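Local coordinates for protein putative alpha-galactosidase/melibiase (Bacteroides fragilis, PDB 4OGZ) that probably hydrolyses terminal, non-reducing alpha-D-galactose residues from alpha-galactosides such as galactose oligosaccharides and galactomannans, at residues V442-V445 / I446-S449; E428-V431 / K432-E435. One frame throughout, in Å; residues are numbered along the deposited sequence.

Contact 1: residues V442-V445 / I446-S449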
loop_
_atom_site.group_PDB
_atom_site.type_symbol
_atom_site.label_atom_id
_atom_site.label_comp_id
_atom_site.label_asym_id
_atom_site.label_seq_id
_atom_site.Cartn_x
_atom_site.Cartn_y
_atom_site.Cartn_z
ATOM N N VAL A 442 -18.262 13.578 -16.061
ATOM C CA VAL A 442 -18.246 12.681 -14.923
ATOM C C VAL A 442 -17.960 11.279 -15.412
ATOM O O VAL A 442 -18.620 10.790 -16.323
ATOM C CB VAL A 442 -19.575 12.729 -14.146
ATOM C CG1 VAL A 442 -19.585 11.692 -13.017
ATOM C CG2 VAL A 442 -19.800 14.135 -13.598
ATOM N N TYR A 443 -16.931 10.662 -14.839
ATOM C CA TYR A 443 -16.494 9.342 -15.236
ATOM C C TYR A 443 -16.752 8.362 -14.087
ATOM O O TYR A 443 -16.354 8.605 -12.949
ATOM C CB TYR A 443 -15.018 9.406 -15.609
ATOM C CG TYR A 443 -14.414 8.087 -15.998
ATOM C CD1 TYR A 443 -14.621 7.553 -17.267
ATOM C CD2 TYR A 443 -13.630 7.370 -15.092
ATOM C CE1 TYR A 443 -14.077 6.337 -17.626
ATOM C CE2 TYR A 443 -13.070 6.159 -15.448
ATOM C CZ TYR A 443 -13.308 5.642 -16.713
ATOM O OH TYR A 443 -12.756 4.434 -17.052
ATOM N N ASP A 444 -17.444 7.283 -14.382
ATOM C CA ASP A 444 -17.750 6.233 -13.393
ATOM C C ASP A 444 -16.597 5.233 -13.391
ATOM O O ASP A 444 -16.386 4.509 -14.343
ATOM C CB ASP A 444 -19.085 5.584 -13.701
ATOM C CG ASP A 444 -19.501 4.561 -12.669
ATOM O OD1 ASP A 444 -18.639 3.845 -12.115
ATOM O OD2 ASP A 444 -20.712 4.477 -12.422
ATOM N N VAL A 445 -15.843 5.250 -12.303
ATOM C CA VAL A 445 -14.617 4.480 -12.128
ATOM C C VAL A 445 -14.851 2.985 -11.885
ATOM O O VAL A 445 -13.975 2.169 -12.147
ATOM C CB VAL A 445 -13.826 5.101 -10.947
ATOM C CG1 VAL A 445 -12.793 4.147 -10.352
ATOM C CG2 VAL A 445 -13.181 6.386 -11.404
ATOM N N ILE A 446 -16.017 2.620 -11.379
ATOM C CA ILE A 446 -16.328 1.215 -11.123
ATOM C C ILE A 446 -16.860 0.588 -12.404
ATOM O O ILE A 446 -16.583 -0.568 -12.684
ATOM C CB ILE A 446 -17.367 1.053 -10.001
ATOM C CG1 ILE A 446 -16.869 1.710 -8.692
ATOM C CG2 ILE A 446 -17.702 -0.420 -9.769
ATOM C CD1 ILE A 446 -15.702 1.000 -8.046
ATOM N N GLU A 447 -17.643 1.343 -13.165
ATOM C CA GLU A 447 -18.119 0.867 -14.469
ATOM C C GLU A 447 -17.108 1.056 -15.575
ATOM O O GLU A 447 -17.261 0.462 -16.631
ATOM C CB GLU A 447 -19.400 1.588 -14.897
ATOM C CG GLU A 447 -20.655 0.807 -14.624
ATOM C CD GLU A 447 -20.862 0.607 -13.153
ATOM O OE1 GLU A 447 -20.750 1.601 -12.404
ATOM O OE2 GLU A 447 -21.127 -0.541 -12.749
ATOM N N GLY A 448 -16.117 1.914 -15.374
ATOM C CA GLY A 448 -15.263 2.361 -16.473
ATOM C C GLY A 448 -16.037 3.000 -17.630
ATOM O O GLY A 448 -15.886 2.589 -18.774
ATOM N N SER A 449 -16.835 4.022 -17.362
ATOM C CA SER A 449 -17.559 4.730 -18.433
ATOM C C SER A 449 -18.032 6.107 -18.030
ATOM O O SER A 449 -18.177 6.394 -16.849
ATOM C CB SER A 449 -18.779 3.933 -18.828
ATOM O OG SER A 449 -19.546 3.692 -17.671
#
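The CD1-CE1 side of the Tyr443 ring, with its CZ and OH, overlaps the backbone of Gly448 and Ser449, Tyr443 OH lying 3.3 Å from Gly448 CA and Tyr443 CE1 3.6 Å from Ser449 N. The ring approaches obliquely, and its nearest partners are main-chain atoms. The phenol oxygen is tied further on, by a hydrogen bond to Asp379 of helix 378-384. The ring lies beside a tight hairpin: Asp444 and Ser449 form an antiparallel hydrogen-bonded pair, with Asp444 N giving to Ser449 O at 2.7 Å and Ser449 N returning to Asp444 O at 3.1 Å. Gly448 and Ser449 both stand opposite Asp444, a G1 beta bulge, and Gly448 takes up its positive-phi conformation at the first bulge position.

The turn itself is organised by the carboxylate of Asp444. With CG anti to the backbone N (chi1 -176°), Asp444 OD1 reaches forward over the loop and accepts two main-chain N-H groups: Ile446 N at 3.0 Å, nearly along the C-O axis, which closes an Asx turn, and Glu447 N at 2.9 Å, an almost straight bond arriving from above the carboxylate plane. Glu447 folds back over the same group, its chain bent at chi2 (64°), and sets its carboxylate plane 87° from that of Asp444. On the other flank Val445 packs against strand 467-472 and, with Ile446, against Leu380, joining the hairpin to helix 378-384.

Asp444 OD2 lies just 2.9 Å from Glu447 OE1, two acceptors with like formal charge; such closeness might raise the proton affinity of the pair, while the two N-H groups at OD1 would tend to offset the charge on Asp444.

Contact 2: residues E428-V431 / K432-E435; sequences ELNV and KTVE
The Asn430 amide carries one partner over a face and one at each end of its edge. Thr433 OG1 sits over the face, 3.7 Å from Asn430 CG; at the edge Asn430 OD1 accepts Lys432 N at 2.8 Å, in the carbonyl plane, closing an Asx turn. From the other end Asn430 ND2 gives to Glu428 OE2 at 2.9 Å, staying in its own amide plane but meeting the glutamate carboxylate from above. Asn430 can reach forward because CG lies between its backbone N and carbonyl carbon (chi1 60°).

Around this amide the chain makes a type I beta turn, Thr433 N bonding to Asn430 O at 3.1 Å. Thr433 OG1 in turn accepts Asn430 N at 2.9 Å, and a water joins the same hydroxyl to Glu428 O. Thr433 CG2 meets Leu429 CD1 at 3.8 Å, the two side chains crossing at about a right angle; Thr433 also touches Ile396 and Val403 of neighbouring strands.

Asn430 OD1 thus takes the N-H of Lys432 and Thr433 OG1 that of Asn430, while the bonds at the two ends of the amide would restrain its rotation and are consistent with this assignment of its oxygen and nitrogen.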
loop_
_atom_site.group_PDB
_atom_site.type_symbol
_atom_site.label_atom_id
_atom_site.label_comp_id
_atom_site.label_asym_id
_atom_site.label_seq_id
_atom_site.Cartn_x
_atom_site.Cartn_y
_atom_site.Cartn_z
ATOM N N GLU A 428 -28.073 12.619 -3.220
ATOM C CA GLU A 428 -28.163 13.633 -4.261
ATOM C C GLU A 428 -26.785 14.226 -4.456
ATOM O O GLU A 428 -26.071 14.499 -3.493
ATOM C CB GLU A 428 -29.162 14.729 -3.945
ATOM C CG GLU A 428 -29.717 15.302 -5.241
ATOM C CD GLU A 428 -30.243 16.709 -5.113
ATOM O OE1 GLU A 428 -31.246 16.902 -4.390
ATOM O OE2 GLU A 428 -29.672 17.607 -5.769
ATOM N N LEU A 429 -26.396 14.371 -5.717
ATOM C CA LEU A 429 -25.110 14.931 -6.066
ATOM C C LEU A 429 -25.379 16.128 -6.940
ATOM O O LEU A 429 -26.120 16.025 -7.907
ATOM C CB LEU A 429 -24.289 13.900 -6.798
ATOM C CG LEU A 429 -22.787 13.920 -6.720
ATOM C CD1 LEU A 429 -22.344 14.082 -5.269
ATOM C CD2 LEU A 429 -22.232 12.629 -7.319
ATOM N N ASN A 430 -24.839 17.276 -6.543
ATOM C CA ASN A 430 -25.051 18.515 -7.265
ATOM C C ASN A 430 -23.830 19.373 -7.015
ATOM O O ASN A 430 -22.929 18.945 -6.282
ATOM C CB ASN A 430 -26.368 19.200 -6.850
ATOM C CG ASN A 430 -26.430 19.559 -5.365
ATOM O OD1 ASN A 430 -25.585 20.280 -4.830
ATOM N ND2 ASN A 430 -27.468 19.102 -4.710
ATOM N N VAL A 431 -23.785 20.576 -7.585
ATOM C CA VAL A 431 -22.559 21.355 -7.501
ATOM C C VAL A 431 -22.340 21.986 -6.135
ATOM O O VAL A 431 -21.304 22.586 -5.902
ATOM C CB VAL A 431 -22.484 22.472 -8.603
ATOM C CG1 VAL A 431 -22.547 21.819 -9.976
ATOM C CG2 VAL A 431 -23.563 23.514 -8.440
ATOM N N LYS A 432 -23.313 21.860 -5.238
ATOM C CA LYS A 432 -23.144 22.293 -3.838
ATOM C C LYS A 432 -22.949 21.138 -2.836
ATOM O O LYS A 432 -22.933 21.351 -1.650
ATOM C CB LYS A 432 -24.325 23.151 -3.465
ATOM C CG LYS A 432 -24.237 24.494 -4.171
ATOM C CD LYS A 432 -25.228 25.502 -3.618
ATOM C CE LYS A 432 -25.161 26.753 -4.458
ATOM N NZ LYS A 432 -26.086 27.773 -3.914
ATOM N N THR A 433 -22.773 19.929 -3.323
ATOM C CA THR A 433 -22.541 18.808 -2.433
ATOM C C THR A 433 -21.220 18.977 -1.675
ATOM O O THR A 433 -21.189 18.762 -0.459
ATOM C CB THR A 433 -22.592 17.484 -3.195
ATOM O OG1 THR A 433 -23.852 17.368 -3.858
ATOM C CG2 THR A 433 -22.415 16.296 -2.242
ATOM N N VAL A 434 -20.159 19.370 -2.406
ATOM C CA VAL A 434 -18.859 19.696 -1.815
ATOM C C VAL A 434 -18.276 20.916 -2.503
ATOM O O VAL A 434 -18.633 21.218 -3.629
ATOM C CB VAL A 434 -17.835 18.534 -1.871
ATOM C CG1 VAL A 434 -18.384 17.299 -1.150
ATOM C CG2 VAL A 434 -17.461 18.191 -3.316
ATOM N N GLU A 435 -17.381 21.596 -1.811
ATOM C CA GLU A 435 -16.739 22.803 -2.336
ATOM C C GLU A 435 -16.005 22.496 -3.652
ATOM O O GLU A 435 -15.238 21.519 -3.750
ATOM C CB GLU A 435 -15.754 23.388 -1.325
ATOM C CG GLU A 435 -16.388 24.347 -0.335
ATOM C CD GLU A 435 -15.539 24.624 0.906
ATOM O OE1 GLU A 435 -15.227 23.667 1.669
ATOM O OE2 GLU A 435 -15.222 25.823 1.135
HETATM O O HOH W 1 -25.675 17.106 -1.716
#

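Both contacts share one device, an Asx turn in which an acidic or amide oxygen accepts the N-H two residues on, used at successive places in the C-terminal beta-sandwich domain. Contact 2 ends strand 425-429, which pairs with strand 458-462; contact 1 turns strand 442-444 back toward strand 449-450 in the larger antiparallel sheet, against whose strands 393-397 and 401-407 contact 2 also packs. Their centres are 18 Å apart and their nearest atoms about 6 Å, without touching. Contact 1 adjoins helix 378-384, and a bound di(hydroxyethyl)ether lies about 4 Å from the Tyr443 side chain. As in other family 27 glycosidases, the active site is expected in the beta/alpha-barrel, a separate domain.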